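Local structure of bifunctional purine biosynthetic protein ADE5,7 (Cryptococcus neoformans var. grubii serotype A, 7LVO) at residues E143-S147 with K191-L195; H156-T160 with D296-T301; F246-I252 with C361-D367; V407-G413 with R427-C432. The protein catalyses the second and fifth steps of de novo purine biosynthesis, this chain being its N-terminal half, the ATP-dependent glycinamide ribonucleotide (GAR) synthetase. One frame throughout, in Å; residues are numbered along the deposited sequence.

Interaction 1. Residues E143-S147 with K191-L195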
loop_
_atom_site.group_PDB
_atom_site.type_symbol
_atom_site.label_atom_id
_atom_site.label_comp_id
_atom_site.label_asym_id
_atom_site.label_seq_id
_atom_site.Cartn_x
_atom_site.Cartn_y
_atom_site.Cartn_z
ATOM N N GLU A 143 -2.022 4.358 -10.429
ATOM C CA GLU A 143 -2.945 3.533 -9.670
ATOM C C GLU A 143 -4.400 3.915 -9.866
ATOM O O GLU A 143 -5.271 3.057 -9.732
ATOM C CB GLU A 143 -2.615 3.602 -8.172
ATOM C CG GLU A 143 -3.408 2.611 -7.322
ATOM C CD GLU A 143 -3.100 2.718 -5.837
ATOM O OE1 GLU A 143 -2.131 3.414 -5.466
ATOM O OE2 GLU A 143 -3.839 2.100 -5.038
ATOM N N GLY A 144 -4.679 5.179 -10.196
ATOM C CA GLY A 144 -6.054 5.626 -10.315
ATOM C C GLY A 144 -6.763 5.120 -11.550
ATOM O O GLY A 144 -7.985 4.941 -11.534
ATOM N N SER A 145 -6.021 4.875 -12.627
ATOM C CA SER A 145 -6.593 4.444 -13.903
ATOM C C SER A 145 -5.817 3.232 -14.407
ATOM O O SER A 145 -4.721 3.369 -14.963
ATOM C CB SER A 145 -6.566 5.570 -14.933
ATOM O OG SER A 145 -6.869 5.081 -16.231
ATOM N N LYS A 146 -6.393 2.043 -14.224
ATOM C CA LYS A 146 -5.740 0.834 -14.709
ATOM C C LYS A 146 -5.551 0.889 -16.215
ATOM O O LYS A 146 -4.531 0.421 -16.736
ATOM C CB LYS A 146 -6.555 -0.399 -14.311
ATOM C CG LYS A 146 -6.720 -0.568 -12.808
ATOM C CD LYS A 146 -7.511 -1.825 -12.476
ATOM C CE LYS A 146 -7.766 -1.940 -10.980
ATOM N NZ LYS A 146 -6.500 -1.988 -10.200
ATOM N N SER A 147 -6.520 1.464 -16.936
ATOM C CA SER A 147 -6.397 1.576 -18.385
ATOM C C SER A 147 -5.180 2.410 -18.764
ATOM O O SER A 147 -4.383 2.019 -19.628
ATOM C CB SER A 147 -7.671 2.184 -18.971
ATOM O OG SER A 147 -7.896 3.482 -18.456
ATOM N N LYS A 191 -11.121 -5.867 -14.975
ATOM C CA LYS A 191 -10.795 -4.884 -13.954
ATOM C C LYS A 191 -11.479 -3.560 -14.258
ATOM O O LYS A 191 -11.470 -3.091 -15.399
ATOM C CB LYS A 191 -9.281 -4.662 -13.864
ATOM C CG LYS A 191 -8.482 -5.898 -13.481
ATOM C CD LYS A 191 -7.005 -5.564 -13.365
ATOM C CE LYS A 191 -6.192 -6.773 -12.936
ATOM N NZ LYS A 191 -4.744 -6.432 -12.806
ATOM N N ALA A 192 -12.070 -2.960 -13.229
ATOM C CA ALA A 192 -12.607 -1.609 -13.339
ATOM C C ALA A 192 -11.463 -0.607 -13.234
ATOM O O ALA A 192 -10.691 -0.635 -12.270
ATOM C CB ALA A 192 -13.643 -1.354 -12.249
ATOM N N SER A 193 -11.351 0.271 -14.235
ATOM C CA SER A 193 -10.234 1.210 -14.275
ATOM C C SER A 193 -10.178 2.056 -13.009
ATOM O O SER A 193 -9.112 2.215 -12.401
ATOM C CB SER A 193 -10.345 2.102 -15.511
ATOM O OG SER A 193 -11.525 2.887 -15.462
ATOM N N GLY A 194 -11.317 2.605 -12.598
ATOM C CA GLY A 194 -11.374 3.434 -11.413
ATOM C C GLY A 194 -11.099 2.649 -10.143
ATOM O O GLY A 194 -10.918 1.431 -10.138
ATOM N N LEU A 195 -11.075 3.381 -9.033
ATOM C CA LEU A 195 -10.791 2.792 -7.729
ATOM C C LEU A 195 -11.745 1.643 -7.419
ATOM O O LEU A 195 -12.949 1.847 -7.271
ATOM C CB LEU A 195 -10.877 3.853 -6.629
ATOM C CG LEU A 195 -10.167 5.181 -6.896
ATOM C CD1 LEU A 195 -10.027 5.980 -5.610
ATOM C CD2 LEU A 195 -8.811 4.955 -7.545
#
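Where helix 146-155 begins, Lys146 meets Ser193, which lies in the predicted ATP-binding region just past the end of strand 188-192. One backbone hydrogen bond joins them, Lys146 N to Ser193 O at 3.3 Å. It is nearly straight at the hydrogen (168°), yet the N-H comes in from the flank of the carbonyl, tilted from its plane. Ser145 occupies the N-cap of the helix, its OG bonded to Leu148 N. The side chain of Lys146 is extended as far as CE, with CD 3.4 Å from Ala192 O. The same CD sits 3.6 Å from Lys191 CB, where the two lysine chains cross at about a right angle. In this ATP-grasp fold the contact sets the start of helix 146-155 on the end of strand 188-192, in a four-stranded antiparallel sheet. The two ammonium groups, with Lys146 NZ 5.4 Å from Lys191 NZ, turn to different carboxylates: Lys191 to a salt bridge with Glu233, Lys146 to a long, weak ion pair with Glu331, a predicted magnesium ligand. Ser193 OG is held by Ala226 O and Glu229 O, and Ser147 OG by the Glu229 carboxylate. Leu195 CD2 rests 4.0 Å from Gly144 CA.

Interaction 2. Residues H156-T160 with D296-T301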
loop_
_atom_site.group_PDB
_atom_site.type_symbol
_atom_site.label_atom_id
_atom_site.label_comp_id
_atom_site.label_asym_id
_atom_site.label_seq_id
_atom_site.Cartn_x
_atom_site.Cartn_y
_atom_site.Cartn_z
ATOM N N HIS A 156 6.102 1.810 -22.933
ATOM C CA HIS A 156 7.483 1.785 -22.473
ATOM C C HIS A 156 8.058 0.374 -22.399
ATOM O O HIS A 156 9.105 0.173 -21.781
ATOM C CB HIS A 156 7.586 2.466 -21.107
ATOM C CG HIS A 156 7.227 3.918 -21.129
ATOM N ND1 HIS A 156 8.035 4.872 -21.703
ATOM C CD2 HIS A 156 6.148 4.579 -20.646
ATOM C CE1 HIS A 156 7.474 6.061 -21.576
ATOM N NE2 HIS A 156 6.328 5.911 -20.936
ATOM N N ASN A 157 7.392 -0.606 -23.008
ATOM C CA ASN A 157 7.890 -1.980 -23.062
ATOM C C ASN A 157 8.106 -2.551 -21.664
ATOM O O ASN A 157 9.085 -3.250 -21.401
ATOM C CB ASN A 157 9.177 -2.062 -23.885
ATOM C CG ASN A 157 8.922 -1.978 -25.377
ATOM O OD1 ASN A 157 7.919 -2.493 -25.875
ATOM N ND2 ASN A 157 9.833 -1.330 -26.099
ATOM N N ILE A 158 7.178 -2.254 -20.760
ATOM C CA ILE A 158 7.215 -2.770 -19.395
ATOM C C ILE A 158 6.435 -4.081 -19.368
ATOM O O ILE A 158 5.246 -4.085 -19.725
ATOM C CB ILE A 158 6.633 -1.752 -18.405
ATOM C CG1 ILE A 158 7.492 -0.471 -18.421
ATOM C CG2 ILE A 158 6.561 -2.340 -17.024
ATOM C CD1 ILE A 158 6.827 0.749 -17.814
ATOM N N PRO A 159 7.045 -5.194 -18.962
ATOM C CA PRO A 159 6.364 -6.491 -19.083
ATOM C C PRO A 159 5.102 -6.568 -18.232
ATOM O O PRO A 159 5.127 -6.346 -17.017
ATOM C CB PRO A 159 7.425 -7.499 -18.616
ATOM C CG PRO A 159 8.381 -6.704 -17.789
ATOM C CD PRO A 159 8.406 -5.327 -18.405
ATOM N N THR A 160 3.992 -6.898 -18.888
ATOM C CA THR A 160 2.703 -7.019 -18.223
ATOM C C THR A 160 1.827 -7.947 -19.058
ATOM O O THR A 160 2.178 -8.327 -20.174
ATOM C CB THR A 160 2.038 -5.652 -18.031
ATOM O OG1 THR A 160 0.866 -5.786 -17.216
ATOM C CG2 THR A 160 1.646 -5.057 -19.377
ATOM N N ASP A 296 14.065 -3.850 -15.490
ATOM C CA ASP A 296 13.058 -3.982 -16.530
ATOM C C ASP A 296 11.746 -3.283 -16.207
ATOM O O ASP A 296 10.922 -3.113 -17.115
ATOM C CB ASP A 296 12.776 -5.466 -16.801
ATOM C CG ASP A 296 14.027 -6.239 -17.175
ATOM O OD1 ASP A 296 15.099 -5.607 -17.306
ATOM O OD2 ASP A 296 13.938 -7.474 -17.329
ATOM N N VAL A 297 11.525 -2.882 -14.953
ATOM C CA VAL A 297 10.253 -2.278 -14.565
ATOM C C VAL A 297 10.474 -0.959 -13.833
ATOM O O VAL A 297 10.044 0.101 -14.298
ATOM C CB VAL A 297 9.435 -3.252 -13.690
ATOM C CG1 VAL A 297 8.181 -2.580 -13.158
ATOM C CG2 VAL A 297 9.088 -4.510 -14.478
ATOM N N LEU A 298 11.132 -1.014 -12.675
ATOM C CA LEU A 298 11.213 0.163 -11.812
ATOM C C LEU A 298 11.903 1.326 -12.517
ATOM O O LEU A 298 11.356 2.428 -12.610
ATOM C CB LEU A 298 11.946 -0.197 -10.518
ATOM C CG LEU A 298 11.086 -0.806 -9.407
ATOM C CD1 LEU A 298 10.330 -2.023 -9.899
ATOM C CD2 LEU A 298 11.958 -1.157 -8.203
ATOM N N GLU A 299 13.116 1.105 -13.013
ATOM C CA GLU A 299 13.839 2.200 -13.662
ATOM C C GLU A 299 13.166 2.622 -14.960
ATOM O O GLU A 299 13.013 3.836 -15.190
ATOM C CB GLU A 299 15.304 1.801 -13.875
ATOM C CG GLU A 299 16.101 1.756 -12.577
ATOM C CD GLU A 299 17.505 1.212 -12.748
ATOM O OE1 GLU A 299 17.817 0.688 -13.838
ATOM O OE2 GLU A 299 18.292 1.301 -11.785
ATOM N N PRO A 300 12.752 1.711 -15.843
ATOM C CA PRO A 300 11.956 2.152 -17.003
ATOM C C PRO A 300 10.680 2.873 -16.615
ATOM O O PRO A 300 10.223 3.757 -17.355
ATOM C CB PRO A 300 11.660 0.841 -17.747
ATOM C CG PRO A 300 12.783 -0.064 -17.363
ATOM C CD PRO A 300 13.132 0.289 -15.932
ATOM N N THR A 301 10.082 2.524 -15.473
ATOM C CA THR A 301 8.886 3.230 -15.030
ATOM C C THR A 301 9.215 4.667 -14.634
ATOM O O THR A 301 8.546 5.609 -15.075
ATOM C CB THR A 301 8.233 2.488 -13.862
ATOM O OG1 THR A 301 7.734 1.216 -14.306
ATOM C CG2 THR A 301 7.086 3.298 -13.286
HETATM O O HOH W 1 11.268 -3.045 -19.625
#
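Ile158 and Pro159 pack against one flank of helix 287-307, where a Schellman motif ends helix 146-155 of the ATP-grasp domain. The first shell is apolar. Pro159 CG touches Val297 CG2 at 4.0 Å, and Ile158 CG2 approaches the same methyl at 4.2 Å, with the isoleucine and valine side chains about perpendicular. The other isoleucine branch, with CG1 beside the backbone N (chi1 -62°), runs past the Pro300 ring and brings CD1 to 3.7 Å from Thr301 OG1. That hydroxyl is fixed from within its own helix: OG1 donates to Val297 O at 2.6 Å from above the carbonyl plane, and it is also bonded to Tyr332 OH. Val297 O takes Thr301 N as well, so two donors grip one oxygen where the helix has a wider pi-type turn and a kink at Pro300. Farther out, Asn157 has the positive phi of the C-prime residue, and Ile158 N bonds back to Met153 O. Phe152 of helix 146-155 and Val329 of strand 326-333 pack on Ile158. At the margin a water bridges the two segments, donating to Asn157 O at 2.8 Å and to Asp296 O at 2.5 Å.

Interaction 3. Residues F246-I252 with C361-D367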
loop_
_atom_site.group_PDB
_atom_site.type_symbol
_atom_site.label_atom_id
_atom_site.label_comp_id
_atom_site.label_asym_id
_atom_site.label_seq_id
_atom_site.Cartn_x
_atom_site.Cartn_y
_atom_site.Cartn_z
ATOM N N PHE A 246 11.448 3.910 -2.879
ATOM C CA PHE A 246 11.393 5.361 -2.767
ATOM C C PHE A 246 11.856 5.998 -4.067
ATOM O O PHE A 246 12.794 5.517 -4.707
ATOM C CB PHE A 246 12.272 5.847 -1.613
ATOM C CG PHE A 246 11.856 5.326 -0.269
ATOM C CD1 PHE A 246 10.910 5.989 0.486
ATOM C CD2 PHE A 246 12.425 4.163 0.245
ATOM C CE1 PHE A 246 10.529 5.505 1.731
ATOM C CE2 PHE A 246 12.047 3.675 1.475
ATOM C CZ PHE A 246 11.099 4.353 2.229
ATOM N N SER A 247 11.213 7.105 -4.444
ATOM C CA SER A 247 11.521 7.783 -5.695
ATOM C C SER A 247 11.472 9.287 -5.506
ATOM O O SER A 247 10.558 9.810 -4.858
ATOM C CB SER A 247 10.539 7.384 -6.804
ATOM O OG SER A 247 10.739 8.154 -7.966
ATOM N N ASP A 248 12.458 9.978 -6.077
ATOM C CA ASP A 248 12.463 11.436 -6.114
ATOM C C ASP A 248 12.312 11.976 -7.533
ATOM O O ASP A 248 12.608 13.151 -7.782
ATOM C CB ASP A 248 13.732 11.977 -5.457
ATOM C CG ASP A 248 14.971 11.822 -6.330
ATOM O OD1 ASP A 248 14.894 11.221 -7.431
ATOM O OD2 ASP A 248 16.039 12.314 -5.908
ATOM N N GLY A 249 11.851 11.138 -8.468
ATOM C CA GLY A 249 11.693 11.497 -9.851
ATOM C C GLY A 249 12.861 11.086 -10.727
ATOM O O GLY A 249 12.683 10.881 -11.932
ATOM N N TYR A 250 14.053 10.997 -10.147
ATOM C CA TYR A 250 15.241 10.503 -10.832
ATOM C C TYR A 250 15.794 9.264 -10.143
ATOM O O TYR A 250 15.909 8.206 -10.771
ATOM C CB TYR A 250 16.323 11.595 -10.892
ATOM C CG TYR A 250 16.256 12.499 -12.102
ATOM C CD1 TYR A 250 16.749 12.085 -13.326
ATOM C CD2 TYR A 250 15.719 13.786 -12.007
ATOM C CE1 TYR A 250 16.699 12.916 -14.443
ATOM C CE2 TYR A 250 15.663 14.620 -13.104
ATOM C CZ TYR A 250 16.160 14.185 -14.320
ATOM O OH TYR A 250 16.109 15.010 -15.409
ATOM N N THR A 251 16.134 9.372 -8.864
ATOM C CA THR A 251 16.650 8.255 -8.099
ATOM C C THR A 251 15.503 7.411 -7.557
ATOM O O THR A 251 14.472 7.939 -7.130
ATOM C CB THR A 251 17.514 8.766 -6.946
ATOM O OG1 THR A 251 18.595 9.551 -7.470
ATOM C CG2 THR A 251 18.061 7.604 -6.121
ATOM N N ILE A 252 15.680 6.093 -7.590
ATOM C CA ILE A 252 14.709 5.157 -7.026
ATOM C C ILE A 252 15.472 4.126 -6.204
ATOM O O ILE A 252 16.398 3.483 -6.714
ATOM C CB ILE A 252 13.861 4.480 -8.116
ATOM C CG1 ILE A 252 12.877 3.497 -7.474
ATOM C CG2 ILE A 252 14.741 3.790 -9.141
ATOM C CD1 ILE A 252 11.748 3.065 -8.392
ATOM N N CYS A 361 13.116 12.733 -0.773
ATOM C CA CYS A 361 12.323 12.443 -1.962
ATOM C C CYS A 361 11.642 13.703 -2.489
ATOM O O CYS A 361 11.709 14.006 -3.686
ATOM C CB CYS A 361 11.292 11.359 -1.645
ATOM S SG CYS A 361 12.000 9.710 -1.467
ATOM N N VAL A 362 10.967 14.450 -1.611
ATOM C CA VAL A 362 10.272 15.641 -2.074
ATOM C C VAL A 362 11.251 16.759 -2.426
ATOM O O VAL A 362 10.897 17.665 -3.186
ATOM C CB VAL A 362 9.251 16.135 -1.038
ATOM C CG1 VAL A 362 8.283 15.019 -0.693
ATOM C CG2 VAL A 362 9.950 16.666 0.212
ATOM N N GLU A 363 12.470 16.718 -1.890
ATOM C CA GLU A 363 13.491 17.725 -2.162
ATOM C C GLU A 363 14.440 17.313 -3.282
ATOM O O GLU A 363 15.327 18.088 -3.643
ATOM C CB GLU A 363 14.278 18.024 -0.885
ATOM C CG GLU A 363 13.425 18.663 0.205
ATOM C CD GLU A 363 14.180 18.901 1.490
ATOM O OE1 GLU A 363 15.388 18.606 1.542
ATOM O OE2 GLU A 363 13.558 19.396 2.457
ATOM N N ARG A 364 14.269 16.117 -3.838
ATOM C CA ARG A 364 14.993 15.685 -5.032
ATOM C C ARG A 364 16.482 15.498 -4.735
ATOM O O ARG A 364 17.347 15.989 -5.461
ATOM C CB ARG A 364 14.783 16.670 -6.187
ATOM C CG ARG A 364 13.349 17.215 -6.300
ATOM C CD ARG A 364 12.282 16.114 -6.180
ATOM N NE ARG A 364 10.944 16.688 -6.062
ATOM C CZ ARG A 364 10.127 16.922 -7.078
ATOM N NH1 ARG A 364 10.456 16.600 -8.315
ATOM N NH2 ARG A 364 8.941 17.477 -6.841
ATOM N N ARG A 365 16.774 14.765 -3.663
ATOM C CA ARG A 365 18.146 14.447 -3.286
ATOM C C ARG A 365 18.247 13.041 -2.683
ATOM O O ARG A 365 19.083 12.781 -1.808
ATOM C CB ARG A 365 18.698 15.484 -2.316
ATOM C CG ARG A 365 17.664 16.008 -1.326
ATOM C CD ARG A 365 18.250 17.053 -0.381
ATOM N NE ARG A 365 18.876 16.445 0.785
ATOM C CZ ARG A 365 18.233 16.137 1.905
ATOM N NH1 ARG A 365 16.940 16.373 2.048
ATOM N NH2 ARG A 365 18.908 15.586 2.908
ATOM N N LEU A 366 17.407 12.118 -3.155
ATOM C CA LEU A 366 17.384 10.772 -2.587
ATOM C C LEU A 366 18.726 10.062 -2.723
ATOM O O LEU A 366 19.059 9.210 -1.896
ATOM C CB LEU A 366 16.287 9.949 -3.250
ATOM C CG LEU A 366 16.195 8.472 -2.842
ATOM C CD1 LEU A 366 15.975 8.323 -1.356
ATOM C CD2 LEU A 366 15.080 7.799 -3.632
ATOM N N ASP A 367 19.516 10.403 -3.740
ATOM C CA ASP A 367 20.803 9.751 -3.938
ATOM C C ASP A 367 21.885 10.268 -3.004
ATOM O O ASP A 367 23.023 9.797 -3.085
ATOM C CB ASP A 367 21.261 9.920 -5.392
ATOM C CG ASP A 367 21.708 11.344 -5.712
ATOM O OD1 ASP A 367 21.130 12.297 -5.157
ATOM O OD2 ASP A 367 22.631 11.501 -6.524
#
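Asp248 and Leu366 form the tight centre of this contact, where an Asx turn in the hairpin loop between strands 240-248 and 252-254 meets the chain leaving helix 354-362. With CG between the backbone N and the carbonyl carbon (chi1 75°), the Asp248 carboxylate turns back over its own loop. OD1 accepts Tyr250 N at 2.9 Å and Thr251 N at 2.6 Å, from opposite faces of the carboxylate plane, while OD2 takes Leu366 N at 3.1 Å on its anti side, tilted well out of that plane. Three backbone N-H groups thus hold this buried carboxylate and fix its rotation. Asp248 CB presses on Cys361 O at 3.4 Å. Leu366 packs alongside, its CD2 3.4 Å from Phe246 O and also touching Thr251. Cys361 SG meets Phe246 CB at 3.9 Å and lies oblique to the ring; Phe133 packs on both residues.

Toward solvent the contact loosens. Arg364, which has positive phi in the Schellman motif ending helix 354-362, and Asp367 are both exposed. Asp367 sets CB against Thr251 OG1 and CG2. Arg365 turns away to a salt bridge with Glu356. The Arg364 chain bends at chi2, so that CD lies 3.4 Å from Asp248 O while NE donates to Val362 O at 3.0 Å.

Interaction 4. Residues V407-G413 with R427-C432. With EDO (1,2-ethanediol), chain C.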
loop_
_atom_site.group_PDB
_atom_site.type_symbol
_atom_site.label_atom_id
_atom_site.label_comp_id
_atom_site.label_asym_id
_atom_site.label_seq_id
_atom_site.Cartn_x
_atom_site.Cartn_y
_atom_site.Cartn_z
ATOM N N VAL A 407 8.341 -7.629 19.725
ATOM C CA VAL A 407 7.081 -7.588 18.995
ATOM C C VAL A 407 6.572 -6.153 18.982
ATOM O O VAL A 407 6.570 -5.479 20.019
ATOM C CB VAL A 407 6.034 -8.531 19.618
ATOM C CG1 VAL A 407 4.708 -8.399 18.896
ATOM C CG2 VAL A 407 6.523 -9.967 19.571
ATOM N N GLU A 408 6.142 -5.692 17.810
ATOM C CA GLU A 408 5.517 -4.385 17.647
ATOM C C GLU A 408 4.094 -4.590 17.151
ATOM O O GLU A 408 3.872 -5.309 16.167
ATOM C CB GLU A 408 6.299 -3.505 16.665
ATOM C CG GLU A 408 7.690 -3.118 17.157
ATOM C CD GLU A 408 7.645 -2.279 18.421
ATOM O OE1 GLU A 408 6.588 -1.680 18.702
ATOM O OE2 GLU A 408 8.670 -2.224 19.137
ATOM N N VAL A 409 3.136 -3.960 17.826
ATOM C CA VAL A 409 1.724 -4.063 17.486
ATOM C C VAL A 409 1.317 -2.752 16.828
ATOM O O VAL A 409 1.313 -1.694 17.471
ATOM C CB VAL A 409 0.860 -4.360 18.716
ATOM C CG1 VAL A 409 -0.613 -4.464 18.318
ATOM C CG2 VAL A 409 1.336 -5.618 19.413
ATOM N N PHE A 410 0.944 -2.818 15.558
ATOM C CA PHE A 410 0.467 -1.660 14.807
ATOM C C PHE A 410 -1.036 -1.799 14.613
ATOM O O PHE A 410 -1.504 -2.806 14.069
ATOM C CB PHE A 410 1.189 -1.539 13.458
ATOM C CG PHE A 410 2.679 -1.390 13.588
ATOM C CD1 PHE A 410 3.222 -0.323 14.292
ATOM C CD2 PHE A 410 3.543 -2.315 13.009
ATOM C CE1 PHE A 410 4.595 -0.179 14.413
ATOM C CE2 PHE A 410 4.912 -2.174 13.121
ATOM C CZ PHE A 410 5.441 -1.105 13.822
ATOM N N HIS A 411 -1.783 -0.788 15.053
ATOM C CA HIS A 411 -3.238 -0.830 14.988
ATOM C C HIS A 411 -3.738 -0.377 13.616
ATOM O O HIS A 411 -3.187 0.545 13.006
ATOM C CB HIS A 411 -3.850 0.061 16.074
ATOM C CG HIS A 411 -3.527 -0.358 17.472
ATOM N ND1 HIS A 411 -4.381 -0.123 18.529
ATOM C CD2 HIS A 411 -2.450 -0.996 17.993
ATOM C CE1 HIS A 411 -3.842 -0.597 19.640
ATOM N NE2 HIS A 411 -2.672 -1.133 19.341
ATOM N N ALA A 412 -4.795 -1.020 13.142
ATOM C CA ALA A 412 -5.492 -0.590 11.932
ATOM C C ALA A 412 -6.907 -0.140 12.342
ATOM O O ALA A 412 -7.089 1.004 12.721
ATOM C CB ALA A 412 -5.503 -1.699 10.888
ATOM N N GLY A 413 -7.862 -1.072 12.334
ATOM C CA GLY A 413 -9.220 -0.712 12.717
ATOM C C GLY A 413 -9.470 -0.754 14.212
ATOM O O GLY A 413 -10.121 -1.676 14.712
ATOM N N ARG A 427 -9.835 -5.203 9.339
ATOM C CA ARG A 427 -8.508 -5.505 9.853
ATOM C C ARG A 427 -8.258 -4.642 11.083
ATOM O O ARG A 427 -8.210 -3.409 10.985
ATOM C CB ARG A 427 -7.449 -5.260 8.777
ATOM C CG ARG A 427 -7.629 -6.131 7.540
ATOM C CD ARG A 427 -6.451 -6.013 6.575
ATOM N NE ARG A 427 -6.397 -4.710 5.929
ATOM C CZ ARG A 427 -5.419 -4.302 5.131
ATOM N NH1 ARG A 427 -4.390 -5.079 4.846
ATOM N NH2 ARG A 427 -5.483 -3.091 4.596
ATOM N N VAL A 428 -8.115 -5.282 12.239
ATOM C CA VAL A 428 -8.027 -4.560 13.504
ATOM C C VAL A 428 -6.600 -4.115 13.794
ATOM O O VAL A 428 -6.351 -2.939 14.081
ATOM C CB VAL A 428 -8.587 -5.435 14.643
ATOM C CG1 VAL A 428 -8.587 -4.671 15.954
ATOM C CG2 VAL A 428 -9.992 -5.904 14.302
ATOM N N LEU A 429 -5.643 -5.035 13.729
ATOM C CA LEU A 429 -4.260 -4.700 14.029
ATOM C C LEU A 429 -3.355 -5.747 13.386
ATOM O O LEU A 429 -3.816 -6.727 12.794
ATOM C CB LEU A 429 -4.032 -4.600 15.542
ATOM C CG LEU A 429 -4.353 -5.818 16.421
ATOM C CD1 LEU A 429 -3.287 -6.897 16.277
ATOM C CD2 LEU A 429 -4.503 -5.393 17.866
ATOM N N ALA A 430 -2.052 -5.527 13.506
ATOM C CA ALA A 430 -1.046 -6.437 12.981
ATOM C C ALA A 430 0.027 -6.640 14.040
ATOM O O ALA A 430 0.543 -5.667 14.598
ATOM C CB ALA A 430 -0.430 -5.893 11.689
ATOM N N VAL A 431 0.344 -7.896 14.325
ATOM C CA VAL A 431 1.412 -8.258 15.252
ATOM C C VAL A 431 2.649 -8.555 14.415
ATOM O O VAL A 431 2.628 -9.455 13.571
ATOM C CB VAL A 431 1.022 -9.461 16.122
ATOM C CG1 VAL A 431 2.102 -9.731 17.165
ATOM C CG2 VAL A 431 -0.317 -9.215 16.794
ATOM N N CYS A 432 3.714 -7.796 14.635
ATOM C CA CYS A 432 4.868 -7.799 13.747
ATOM C C CYS A 432 6.145 -8.018 14.541
ATOM O O CYS A 432 6.217 -7.710 15.733
ATOM C CB CYS A 432 4.955 -6.478 12.977
ATOM S SG CYS A 432 3.370 -5.911 12.291
HETATM C C1 EDO C . -9.820 -3.408 6.481
HETATM O O1 EDO C . -10.856 -2.485 6.838
HETATM C C2 EDO C . -9.404 -3.200 5.028
HETATM O O2 EDO C . -8.720 -1.948 4.897
#
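Cys432 has SG beside its backbone N (chi1 -45°), setting the sulfur against the ring edge of Phe410, 3.7 Å from CD2 and near the ring plane. On the other face of the sheet Leu429 has CG between its backbone N and carbonyl carbon (chi1 58°), and CD2 meets Val409 CG1 at 4.0 Å. Farther along this face, Val407 CG1 and Val431 CG1 are tighter than usual van der Waals contact at 3.4 Å. These side chains ride on an antiparallel pairing of strands 407-411 and 427-432, whose N-to-C directions lie at 161°. Glu408 with Cys432 and Phe410 with Ala430 are hydrogen-bonded pairs, each joined by reciprocal N-H to O bonds, as in Ala430 N to Phe410 O at 2.8 Å. Non-hydrogen-bonded pairs alternate with these: Val409 with Val431 between them, and His411 with Leu429 beyond Phe410. Past His411 the ladder goes on with Ala412 N to Val428 O at 2.6 Å and Gly413 N to Arg427 O at 2.7 Å. Arg427 turns away: NH1 bonds to Gly275 O, and NH2 makes a weak bond to an ethanediol, probably from the crystallisation liquor. In the C domain, strand 407-411 is an outermost strand of a five-stranded sheet, while Val428 and Leu429 both face Leu383 of strand 377-384 in a classic beta bulge. Ile452 covers Val409, Leu429 and Val431, Leu444 and Ile449 of helix 438-449 lie on Val407 and Val431 respectively, and His50 and Phe54 of helix 47-56 meet the Phe410 ring edge-to-face.

From the N terminus, interaction 1 opens first, at 143-147, and closes at 191-195, joining the start of helix 146-155 to strand 188-192. Interaction 2 opens inside that loop, just past the same helix, and closes on helix 287-307, so the two cross. Interaction 3 opens at 246-252, within the loop of interaction 2, and closes beyond it at 361-367, tying the hairpin after strand 240-248 to the end of helix 354-362. These two also cross and touch, Leu298 CB lying 3.9 Å from Ile252 CD1. Interaction 4 follows in series as a short strand-to-strand loop of the C domain, across the chain's centre from interactions 1 and 2, its centre about 29 Å from that of interaction 1.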